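Local coordinates for protein phosphatase Slingshot homolog 2 (Homo sapiens, PDB 2NT2) that dephosphorylates and activates the actin-depolymerizing factor cofilin, and so regulates actin filament dynamics, through the tyrosine-phosphatase-family catalytic domain that this chain comprises, at residues I33-V36 against D41-F44; H10-S15 against Q26-R31; I53-Y56 against A60-L63. The protein carries 1 engineered substitution. All blocks are in the same frame, centred on the assembly; numbering follows the deposited sequence.

Three local contacts lie in series along one dual-specificity phosphatase domain. Contact 2 joins strand 11-14 to the turn leading into strand 30-35; contact 1 begins on that same strand and closes the loop after it. Their centres lie about 12 Å apart. Contact 3 follows in the loop beyond strand 49-52, its centre about 15 Å from that of contact 1, which it touches through Asn35 O and Ile53 N, 3.1 Å apart in a probable hydrogen bond. Ser88, engineered where the phosphocysteine intermediate forms, is about 6 Å from Asn35, about 8 Å from Val55 and about 12 Å from Phe12, side chain to side chain. Contacts 2 and 3 flank the domain centre, their own centres about 22 Å apart.

Contact 1 of 3, residues I33-V36 against D41-F44; sequences ILNV and DNFF
Asn35 lays its amide end against that of Asn42, with Asn35 ND2 3.1 Å from Asn42 ND2. Both atoms are donors, so they do not bond to each other; their closeness is probably tolerated because each has an acceptor elsewhere. Asn35 ND2 bonds to the carbonyl of Ile40 and Asn35 OD1 to the hydroxyl of Thr37, while Asn42 ND2 gives a hydrogen to the side chain of Asn52 on strand 49-52. The two amide planes stand 47° apart, a twist consistent with each nitrogen serving its own partner. Asn42 ND2 also comes within 3.9 Å of Asn35 CB.

Torsions bring the groups together from their two backbones. In Asn35 the CG atom lies opposite the backbone N (chi1 -175°), which carries the amide off the strand end toward the loop. Asn42 turns CG away from its carbonyl carbon (chi1 -68°) and reaches inward from a backbone whose CA is 7.5 Å from Asn35 CA.

Asparagine suits both places because a short amide offers a donor and an acceptor without a charge. Asn35 is buried, yet both its polar atoms are satisfied, and it ties the strand end to the turn that follows. The pair sits at the carboxyl end of strand 30-35, in the parallel part of the sheet of this dual-specificity phosphatase domain, where the Asn35 side chain is about 6 Å from that of Ser88 at the catalytic site.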
ATOM      1  N   ILE A  33      -4.772  -2.718   8.608  1.00 17.72           N
ATOM      2  CA  ILE A  33      -4.939  -1.601   7.686  1.00 15.60           C
ATOM      3  C   ILE A  33      -3.701  -0.709   7.689  1.00 17.19           C
ATOM      4  O   ILE A  33      -3.331  -0.163   8.726  1.00 16.86           O
ATOM      5  CB  ILE A  33      -6.172  -0.755   8.024  1.00 18.27           C
ATOM      6  CG1 ILE A  33      -7.485  -1.539   8.067  1.00 18.45           C
ATOM      7  CG2 ILE A  33      -6.289   0.414   7.053  1.00 21.53           C
ATOM      8  CD1 ILE A  33      -8.672  -0.682   8.458  1.00 15.91           C
ATOM      9  N   LEU A  34      -3.098  -0.612   6.511  1.00 16.52           N
ATOM     10  CA  LEU A  34      -1.995   0.287   6.230  1.00 14.56           C
ATOM     11  C   LEU A  34      -2.528   1.584   5.612  1.00 20.94           C
ATOM     12  O   LEU A  34      -2.906   1.651   4.444  1.00 10.59           O
ATOM     13  CB  LEU A  34      -0.976  -0.373   5.310  1.00 15.25           C
ATOM     14  CG  LEU A  34       0.326   0.387   5.058  1.00 16.02           C
ATOM     15  CD1 LEU A  34       0.895   0.938   6.355  1.00 15.36           C
ATOM     16  CD2 LEU A  34       1.333  -0.519   4.360  1.00 13.20           C
ATOM     17  N   ASN A  35      -2.581   2.594   6.467  1.00 16.39           N
ATOM     18  CA  ASN A  35      -3.062   3.922   6.135  1.00 15.45           C
ATOM     19  C   ASN A  35      -1.891   4.844   5.801  1.00 14.19           C
ATOM     20  O   ASN A  35      -1.247   5.374   6.703  1.00 14.53           O
ATOM     21  CB  ASN A  35      -3.858   4.466   7.323  1.00 14.46           C
ATOM     22  CG  ASN A  35      -4.515   5.795   7.033  1.00 12.03           C
ATOM     23  OD1 ASN A  35      -4.166   6.457   6.058  1.00 13.86           O
ATOM     24  ND2 ASN A  35      -5.462   6.165   7.889  1.00 14.60           N
ATOM     25  N   VAL A  36      -1.625   5.007   4.515  1.00 16.80           N
ATOM     26  CA  VAL A  36      -0.504   5.773   3.997  1.00 12.29           C
ATOM     27  C   VAL A  36      -0.870   7.236   3.789  1.00 18.39           C
ATOM     28  O   VAL A  36      -0.715   7.791   2.696  1.00 21.40           O
ATOM     29  CB  VAL A  36      -0.009   5.186   2.655  1.00 10.79           C
ATOM     30  CG1 VAL A  36       1.395   5.691   2.344  1.00  8.96           C
ATOM     31  CG2 VAL A  36      -0.023   3.670   2.698  1.00 11.31           C
ATOM     32  N   ASP A  41      -8.194   9.621   8.639  1.00 19.46           N
ATOM     33  CA  ASP A  41      -8.291   8.970   9.931  1.00 21.39           C
ATOM     34  C   ASP A  41      -8.282   7.447   9.837  1.00 19.96           C
ATOM     35  O   ASP A  41      -8.553   6.879   8.782  1.00 19.18           O
ATOM     36  CB  ASP A  41      -9.577   9.443  10.634  1.00 19.81           C
ATOM     37  CG  ASP A  41      -9.572  10.951  10.817  1.00 31.05           C
ATOM     38  OD1 ASP A  41     -10.523  11.622  10.363  1.00 56.54           O
ATOM     39  OD2 ASP A  41      -8.602  11.479  11.397  1.00 23.95           O
ATOM     40  N   ASN A  42      -7.975   6.834  10.970  1.00 20.54           N
ATOM     41  CA  ASN A  42      -8.218   5.451  11.315  1.00 21.45           C
ATOM     42  C   ASN A  42      -9.677   5.304  11.769  1.00 21.83           C
ATOM     43  O   ASN A  42     -10.004   5.576  12.923  1.00 18.92           O
ATOM     44  CB  ASN A  42      -7.304   4.977  12.439  1.00 23.56           C
ATOM     45  CG  ASN A  42      -5.843   4.880  12.071  1.00 26.64           C
ATOM     46  OD1 ASN A  42      -5.016   4.534  12.919  1.00 30.00           O
ATOM     47  ND2 ASN A  42      -5.519   5.165  10.814  1.00 14.08           N
ATOM     48  N   PHE A  43     -10.545   4.923  10.847  1.00 20.97           N
ATOM     49  CA  PHE A  43     -11.977   4.906  11.072  1.00 21.26           C
ATOM     50  C   PHE A  43     -12.419   3.937  12.150  1.00 26.40           C
ATOM     51  O   PHE A  43     -13.397   4.209  12.859  1.00 29.26           O
ATOM     52  CB  PHE A  43     -12.689   4.574   9.746  1.00 21.08           C
ATOM     53  CG  PHE A  43     -12.455   5.648   8.689  1.00 28.11           C
ATOM     54  CD1 PHE A  43     -12.965   6.925   8.856  1.00 26.75           C
ATOM     55  CD2 PHE A  43     -11.727   5.364   7.547  1.00 27.85           C
ATOM     56  CE1 PHE A  43     -12.757   7.906   7.904  1.00 20.39           C
ATOM     57  CE2 PHE A  43     -11.513   6.341   6.590  1.00 28.95           C
ATOM     58  CZ  PHE A  43     -12.025   7.613   6.770  1.00 23.21           C
ATOM     59  N   PHE A  44     -11.762   2.784  12.298  1.00 27.24           N
ATOM     60  CA  PHE A  44     -12.291   1.776  13.223  1.00 24.53           C
ATOM     61  C   PHE A  44     -11.264   1.265  14.215  1.00 27.69           C
ATOM     62  O   PHE A  44     -10.928   0.074  14.233  1.00 19.70           O
ATOM     63  CB  PHE A  44     -12.889   0.601  12.427  1.00 23.81           C
ATOM     64  CG  PHE A  44     -13.732   1.053  11.242  1.00 26.87           C
ATOM     65  CD1 PHE A  44     -13.252   0.954   9.947  1.00 23.88           C
ATOM     66  CD2 PHE A  44     -14.997   1.578  11.447  1.00 30.10           C
ATOM     67  CE1 PHE A  44     -14.015   1.373   8.873  1.00 24.05           C
ATOM     68  CE2 PHE A  44     -15.768   2.003  10.377  1.00 24.34           C
ATOM     69  CZ  PHE A  44     -15.275   1.903   9.090  1.00 23.93           C
TER

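Contact 2 of 3, residues H10-S15 against Q26-R31; sequences HVFLGS and QNRGVR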
ATOM      1  N   HIS A  10      -2.953 -11.576   0.514  1.00 21.09           N
ATOM      2  CA  HIS A  10      -3.023 -10.835   1.762  1.00 20.42           C
ATOM      3  C   HIS A  10      -2.976  -9.330   1.582  1.00 17.07           C
ATOM      4  O   HIS A  10      -2.728  -8.606   2.557  1.00 20.22           O
ATOM      5  CB  HIS A  10      -1.867 -11.287   2.671  1.00 18.32           C
ATOM      6  CG  HIS A  10      -0.522 -10.984   2.082  1.00 24.72           C
ATOM      7  ND1 HIS A  10      -0.105 -11.467   0.862  1.00 24.78           N
ATOM      8  CD2 HIS A  10       0.504 -10.237   2.556  1.00 26.96           C
ATOM      9  CE1 HIS A  10       1.121 -11.033   0.609  1.00 25.13           C
ATOM     10  NE2 HIS A  10       1.515 -10.281   1.626  1.00 23.63           N
ATOM     11  N   VAL A  11      -3.202  -8.814   0.372  1.00 16.68           N
ATOM     12  CA  VAL A  11      -3.006  -7.376   0.155  1.00 17.09           C
ATOM     13  C   VAL A  11      -4.127  -6.769  -0.678  1.00 15.97           C
ATOM     14  O   VAL A  11      -4.405  -7.226  -1.788  1.00 25.46           O
ATOM     15  CB  VAL A  11      -1.672  -7.053  -0.543  1.00 21.12           C
ATOM     16  CG1 VAL A  11      -1.533  -5.556  -0.805  1.00  8.10           C
ATOM     17  CG2 VAL A  11      -0.490  -7.560   0.268  1.00  4.03           C
ATOM     18  N   PHE A  12      -4.740  -5.711  -0.151  1.00 16.07           N
ATOM     19  CA  PHE A  12      -5.697  -4.927  -0.927  1.00 15.17           C
ATOM     20  C   PHE A  12      -5.175  -3.503  -1.107  1.00 19.40           C
ATOM     21  O   PHE A  12      -4.533  -2.975  -0.199  1.00 12.82           O
ATOM     22  CB  PHE A  12      -7.075  -4.894  -0.261  1.00 17.54           C
ATOM     23  CG  PHE A  12      -7.914  -6.135  -0.538  1.00 26.98           C
ATOM     24  CD1 PHE A  12      -7.798  -7.258   0.262  1.00 33.72           C
ATOM     25  CD2 PHE A  12      -8.804  -6.157  -1.600  1.00 22.12           C
ATOM     26  CE1 PHE A  12      -8.555  -8.388   0.009  1.00 34.76           C
ATOM     27  CE2 PHE A  12      -9.560  -7.282  -1.864  1.00 27.00           C
ATOM     28  CZ  PHE A  12      -9.437  -8.402  -1.060  1.00 31.31           C
ATOM     29  N   LEU A  13      -5.487  -2.920  -2.250  1.00 15.92           N
ATOM     30  CA  LEU A  13      -5.163  -1.526  -2.550  1.00 19.41           C
ATOM     31  C   LEU A  13      -6.438  -0.705  -2.711  1.00 18.20           C
ATOM     32  O   LEU A  13      -7.305  -1.063  -3.519  1.00 17.70           O
ATOM     33  CB  LEU A  13      -4.302  -1.480  -3.816  1.00 11.28           C
ATOM     34  CG  LEU A  13      -3.825  -0.093  -4.255  1.00 16.45           C
ATOM     35  CD1 LEU A  13      -2.935   0.505  -3.180  1.00  5.89           C
ATOM     36  CD2 LEU A  13      -3.108  -0.167  -5.597  1.00 12.94           C
ATOM     37  N   GLY A  14      -6.603   0.387  -1.962  1.00 15.71           N
ATOM     38  CA  GLY A  14      -7.873   1.101  -1.997  1.00 18.74           C
ATOM     39  C   GLY A  14      -7.826   2.549  -1.571  1.00 18.15           C
ATOM     40  O   GLY A  14      -6.775   3.178  -1.465  1.00 16.18           O
ATOM     41  N   SER A  15      -9.004   3.118  -1.309  1.00 19.63           N
ATOM     42  CA  SER A  15      -9.148   4.520  -0.951  1.00 16.06           C
ATOM     43  C   SER A  15      -9.650   4.696   0.477  1.00 10.45           C
ATOM     44  O   SER A  15      -9.901   3.728   1.195  1.00 13.44           O
ATOM     45  CB  SER A  15     -10.112   5.220  -1.921  1.00 16.80           C
ATOM     46  OG  SER A  15     -11.405   4.631  -1.856  1.00 12.94           O
ATOM     47  N   GLN A  26     -14.611  -6.327   6.641  1.00 31.93           N
ATOM     48  CA  GLN A  26     -14.816  -7.524   7.451  1.00 34.16           C
ATOM     49  C   GLN A  26     -15.077  -8.733   6.562  1.00 26.87           C
ATOM     50  O   GLN A  26     -14.479  -9.793   6.732  1.00 36.19           O
ATOM     51  CB  GLN A  26     -15.968  -7.305   8.433  1.00 41.55           C
ATOM     52  CG  GLN A  26     -15.919  -8.222   9.642  1.00 48.21           C
ATOM     53  CD  GLN A  26     -16.752  -7.716  10.804  1.00 46.38           C
ATOM     54  OE1 GLN A  26     -17.972  -7.878  10.819  1.00 47.19           O
ATOM     55  NE2 GLN A  26     -16.096  -7.112  11.788  1.00 27.43           N
ATOM     56  N   ASN A  27     -15.964  -8.563   5.586  1.00 24.57           N
ATOM     57  CA  ASN A  27     -16.341  -9.632   4.673  1.00 33.69           C
ATOM     58  C   ASN A  27     -15.159 -10.122   3.842  1.00 29.96           C
ATOM     59  O   ASN A  27     -15.054 -11.305   3.519  1.00 25.41           O
ATOM     60  CB  ASN A  27     -17.468  -9.178   3.745  1.00 40.47           C
ATOM     61  CG  ASN A  27     -18.780  -8.987   4.480  1.00 47.05           C
ATOM     62  OD1 ASN A  27     -18.910  -9.328   5.655  1.00 43.43           O
ATOM     63  ND2 ASN A  27     -19.758  -8.421   3.785  1.00 44.74           N
ATOM     64  N   ARG A  28     -14.267  -9.204   3.480  1.00 24.99           N
ATOM     65  CA  ARG A  28     -13.113  -9.581   2.673  1.00 20.26           C
ATOM     66  C   ARG A  28     -12.028 -10.223   3.524  1.00 16.61           C
ATOM     67  O   ARG A  28     -11.011 -10.670   2.995  1.00 20.93           O
ATOM     68  CB  ARG A  28     -12.555  -8.370   1.927  1.00 17.63           C
ATOM     69  CG  ARG A  28     -13.529  -7.786   0.919  1.00 20.68           C
ATOM     70  CD  ARG A  28     -12.975  -6.509   0.302  1.00 23.63           C
ATOM     71  NE  ARG A  28     -13.737  -6.074  -0.859  1.00 30.37           N
ATOM     72  CZ  ARG A  28     -13.615  -6.599  -2.071  1.00 35.77           C
ATOM     73  NH1 ARG A  28     -12.751  -7.588  -2.274  1.00 51.78           N
ATOM     74  NH2 ARG A  28     -14.346  -6.145  -3.079  1.00 20.53           N
ATOM     75  N   GLY A  29     -12.233 -10.268   4.830  1.00 18.25           N
ATOM     76  CA  GLY A  29     -11.309 -10.892   5.755  1.00 22.21           C
ATOM     77  C   GLY A  29     -10.134 -10.012   6.135  1.00 24.61           C
ATOM     78  O   GLY A  29      -9.066 -10.512   6.496  1.00 30.92           O
ATOM     79  N   VAL A  30     -10.309  -8.697   6.044  1.00 20.63           N
ATOM     80  CA  VAL A  30      -9.257  -7.754   6.393  1.00 15.01           C
ATOM     81  C   VAL A  30      -9.224  -7.525   7.898  1.00 19.51           C
ATOM     82  O   VAL A  30     -10.280  -7.450   8.532  1.00 23.25           O
ATOM     83  CB  VAL A  30      -9.451  -6.394   5.696  1.00 16.22           C
ATOM     84  CG1 VAL A  30      -8.351  -5.442   6.149  1.00 11.53           C
ATOM     85  CG2 VAL A  30      -9.473  -6.537   4.184  1.00 10.88           C
ATOM     86  N   ARG A  31      -8.040  -7.423   8.497  1.00 17.82           N
ATOM     87  CA  ARG A  31      -7.951  -7.123   9.924  1.00 23.76           C
ATOM     88  C   ARG A  31      -6.803  -6.150  10.186  1.00 22.23           C
ATOM     89  O   ARG A  31      -6.701  -5.585  11.273  1.00 33.75           O
ATOM     90  CB  ARG A  31      -7.766  -8.374  10.783  1.00 27.42           C
ATOM     91  CG  ARG A  31      -8.443  -9.627  10.279  1.00 29.32           C
ATOM     92  CD  ARG A  31      -9.913  -9.722  10.626  1.00 38.65           C
ATOM     93  NE  ARG A  31     -10.408  -8.602  11.416  1.00 40.32           N
ATOM     94  CZ  ARG A  31     -11.657  -8.501  11.860  1.00 35.15           C
ATOM     95  NH1 ARG A  31     -12.535  -9.461  11.597  1.00 30.50           N
ATOM     96  NH2 ARG A  31     -12.023  -7.444  12.572  1.00 37.15           N
TER
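Apolar packing joins Phe12, in the middle of strand 11-14, to Val30 at the start of the next strand in the chain. Phe12 CD1 lies 4.3 Å from Val30 CG2, a loose van der Waals approach made at an oblique angle to the ring. Both side chains are buried, and their lack of polar groups fits that setting; the same ring also rests on Lys83 and Leu85 of the strand between them.

The contact of ring and charged group is made by Arg28. Its NH1 reaches Phe12 CE2 at 3.2 Å and Phe12 CZ at 3.6 Å, so one corner of the guanidinium meets the far side of the ring. The planes are 66° apart and the nitrogen comes in obliquely, hence this is close contact without a true stack. Arg28 reaches the ring because its chain is extended from CG to NE, with CD passing 4.1 Å from Phe12 CE2. The charge is met by Asp24, through a salt bridge from Arg28 NE, which probably helps hold the guanidinium beside the ring.

Backbone bonding shapes the turn that presents these residues. Gly29 has a positive phi (82°), readily taken up by glycine, and Gly29 N bonds to Gln26 O at 3.0 Å, part of a Schellman motif that ends the helix and releases the chain toward Val30. The whole belongs to a beta-alpha-beta crossover, in which helices 16-19 and 22-27 connect strand 11-14 to strand 30-35 across the intervening parallel strand 83-87.

Contact 3 of 3, residues I53-Y56 against A60-L63; sequences IRVY and ATDL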
ATOM      1  N   ILE A  53       1.478   5.945   7.976  1.00 15.47           N
ATOM      2  CA  ILE A  53       2.598   6.566   7.285  1.00 11.64           C
ATOM      3  C   ILE A  53       2.206   8.007   6.936  1.00 18.81           C
ATOM      4  O   ILE A  53       1.650   8.289   5.878  1.00 15.07           O
ATOM      5  CB  ILE A  53       2.995   5.786   6.021  1.00 12.08           C
ATOM      6  CG1 ILE A  53       3.381   4.326   6.228  1.00 14.69           C
ATOM      7  CG2 ILE A  53       4.049   6.536   5.217  1.00 11.94           C
ATOM      8  CD1 ILE A  53       4.320   3.928   7.335  1.00 13.37           C
ATOM      9  N   ARG A  54       2.479   8.884   7.889  1.00 17.53           N
ATOM     10  CA  ARG A  54       1.866  10.195   8.013  1.00 24.38           C
ATOM     11  C   ARG A  54       2.521  11.228   7.102  1.00 25.44           C
ATOM     12  O   ARG A  54       3.276  12.095   7.525  1.00 17.41           O
ATOM     13  CB  ARG A  54       1.904  10.626   9.483  1.00 26.48           C
ATOM     14  CG  ARG A  54       1.635   9.429  10.397  1.00 30.67           C
ATOM     15  CD  ARG A  54       0.867   9.818  11.636  1.00 35.49           C
ATOM     16  NE  ARG A  54       1.354   9.092  12.818  1.00 46.83           N
ATOM     17  CZ  ARG A  54       2.549   9.292  13.361  1.00 53.72           C
ATOM     18  NH1 ARG A  54       3.397  10.179  12.857  1.00 56.66           N
ATOM     19  NH2 ARG A  54       2.912   8.592  14.432  1.00 55.59           N
ATOM     20  N   VAL A  55       2.167  11.100   5.835  1.00 21.47           N
ATOM     21  CA  VAL A  55       2.820  11.705   4.693  1.00 17.26           C
ATOM     22  C   VAL A  55       1.811  12.272   3.709  1.00 21.55           C
ATOM     23  O   VAL A  55       0.699  11.749   3.568  1.00 21.84           O
ATOM     24  CB  VAL A  55       3.672  10.610   4.004  1.00 18.77           C
ATOM     25  CG1 VAL A  55       3.245  10.431   2.560  1.00 22.86           C
ATOM     26  CG2 VAL A  55       5.149  10.911   4.135  1.00 21.38           C
ATOM     27  N   TYR A  56       2.159  13.358   3.015  1.00 19.94           N
ATOM     28  CA  TYR A  56       1.251  13.904   2.011  1.00 15.50           C
ATOM     29  C   TYR A  56       1.656  13.418   0.611  1.00 22.77           C
ATOM     30  O   TYR A  56       2.809  13.070   0.359  1.00 15.40           O
ATOM     31  CB  TYR A  56       1.214  15.419   2.030  1.00 22.56           C
ATOM     32  CG  TYR A  56       0.700  16.106   3.263  1.00 21.00           C
ATOM     33  CD1 TYR A  56       1.568  16.757   4.132  1.00 19.99           C
ATOM     34  CD2 TYR A  56      -0.651  16.127   3.577  1.00 22.08           C
ATOM     35  CE1 TYR A  56       1.114  17.397   5.270  1.00 18.79           C
ATOM     36  CE2 TYR A  56      -1.117  16.763   4.711  1.00 25.70           C
ATOM     37  CZ  TYR A  56      -0.236  17.397   5.556  1.00 24.20           C
ATOM     38  OH  TYR A  56      -0.697  18.034   6.689  1.00 23.71           O
ATOM     39  N   ALA A  60       7.657  16.301  -2.369  1.00 22.65           N
ATOM     40  CA  ALA A  60       8.578  16.476  -1.256  1.00 20.53           C
ATOM     41  C   ALA A  60       8.528  15.294  -0.296  1.00 22.53           C
ATOM     42  O   ALA A  60       9.342  15.175   0.622  1.00 23.52           O
ATOM     43  CB  ALA A  60       8.269  17.769  -0.515  1.00 28.40           C
ATOM     44  N   THR A  61       7.546  14.426  -0.515  1.00 21.99           N
ATOM     45  CA  THR A  61       7.409  13.236   0.316  1.00 23.45           C
ATOM     46  C   THR A  61       8.444  12.184  -0.064  1.00 25.76           C
ATOM     47  O   THR A  61       8.552  11.791  -1.228  1.00 15.75           O
ATOM     48  CB  THR A  61       6.004  12.611   0.187  1.00 27.08           C
ATOM     49  OG1 THR A  61       5.042  13.470   0.808  1.00 32.59           O
ATOM     50  CG2 THR A  61       5.971  11.272   0.905  1.00 15.33           C
ATOM     51  N   ASP A  62       9.190  11.723   0.935  1.00 27.92           N
ATOM     52  CA  ASP A  62      10.120  10.611   0.769  1.00 21.92           C
ATOM     53  C   ASP A  62       9.500   9.320   1.306  1.00 24.04           C
ATOM     54  O   ASP A  62       9.674   8.985   2.476  1.00 24.98           O
ATOM     55  CB  ASP A  62      11.445  10.913   1.451  1.00 20.53           C
ATOM     56  CG  ASP A  62      12.429   9.763   1.479  1.00 20.77           C
ATOM     57  OD1 ASP A  62      12.209   8.738   0.804  1.00 23.79           O
ATOM     58  OD2 ASP A  62      13.440   9.873   2.204  1.00 26.51           O
ATOM     59  N   LEU A  63       8.783   8.612   0.442  1.00 19.96           N
ATOM     60  CA  LEU A  63       8.118   7.367   0.811  1.00 16.88           C
ATOM     61  C   LEU A  63       9.110   6.211   0.917  1.00 12.30           C
ATOM     62  O   LEU A  63       8.923   5.274   1.694  1.00 14.34           O
ATOM     63  CB  LEU A  63       7.051   7.019  -0.227  1.00 16.50           C
ATOM     64  CG  LEU A  63       5.595   7.290   0.137  1.00 14.94           C
ATOM     65  CD1 LEU A  63       4.680   6.653  -0.903  1.00 14.78           C
ATOM     66  CD2 LEU A  63       5.292   6.786   1.537  1.00  5.38           C
TER
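The loop between strand 49-52 and helix 67-79, which probably corresponds to the general-acid loop of other dual-specificity phosphatases, folds back on itself here by setting Val55 against Thr61 and Ile53 against Leu63. Thr61 CG2 fits between the two methyls of Val55, 3.3 Å from Val55 CG1 and 3.4 Å from Val55 CG2. These spacings are tighter than normal for carbon, and Val55 has an eclipsed chi1 of 122°, so the fine detail is doubtful although the pairing is plain.

Thr61 uses its two branches differently. Its methyl lies opposite the backbone N and turns to Val55, while OG1, set opposite the carbonyl carbon (chi1 -70°), is directed to the backbone carbonyl of Tyr56. The hydrogen bond from Thr61 OG1 to Tyr56 O measures 2.3 Å, too short to be taken literally. Glu58 is a second partner of that hydroxyl.

Beside this pair, Ile53 CG2 meets Leu63 CD2 at 3.9 Å, and the same leucine methyl lies 4.3 Å from Val55 CG1. Branched aliphatic side chains suit a buried seam that Phe131 borders through Thr61 and Leu63. Cutting Val55 back to an alanine here is likely to open a gap beside Thr61 CG2, which would lose both its methyl neighbours, and to cost Leu63 CD2 its contact with CG1.

The backbone of Val55 also accepts a bond from Arg94, the arginine of the phosphatase signature loop, which places this folded loop beside the phosphate-binding P-loop of the protein-tyrosine phosphatase family.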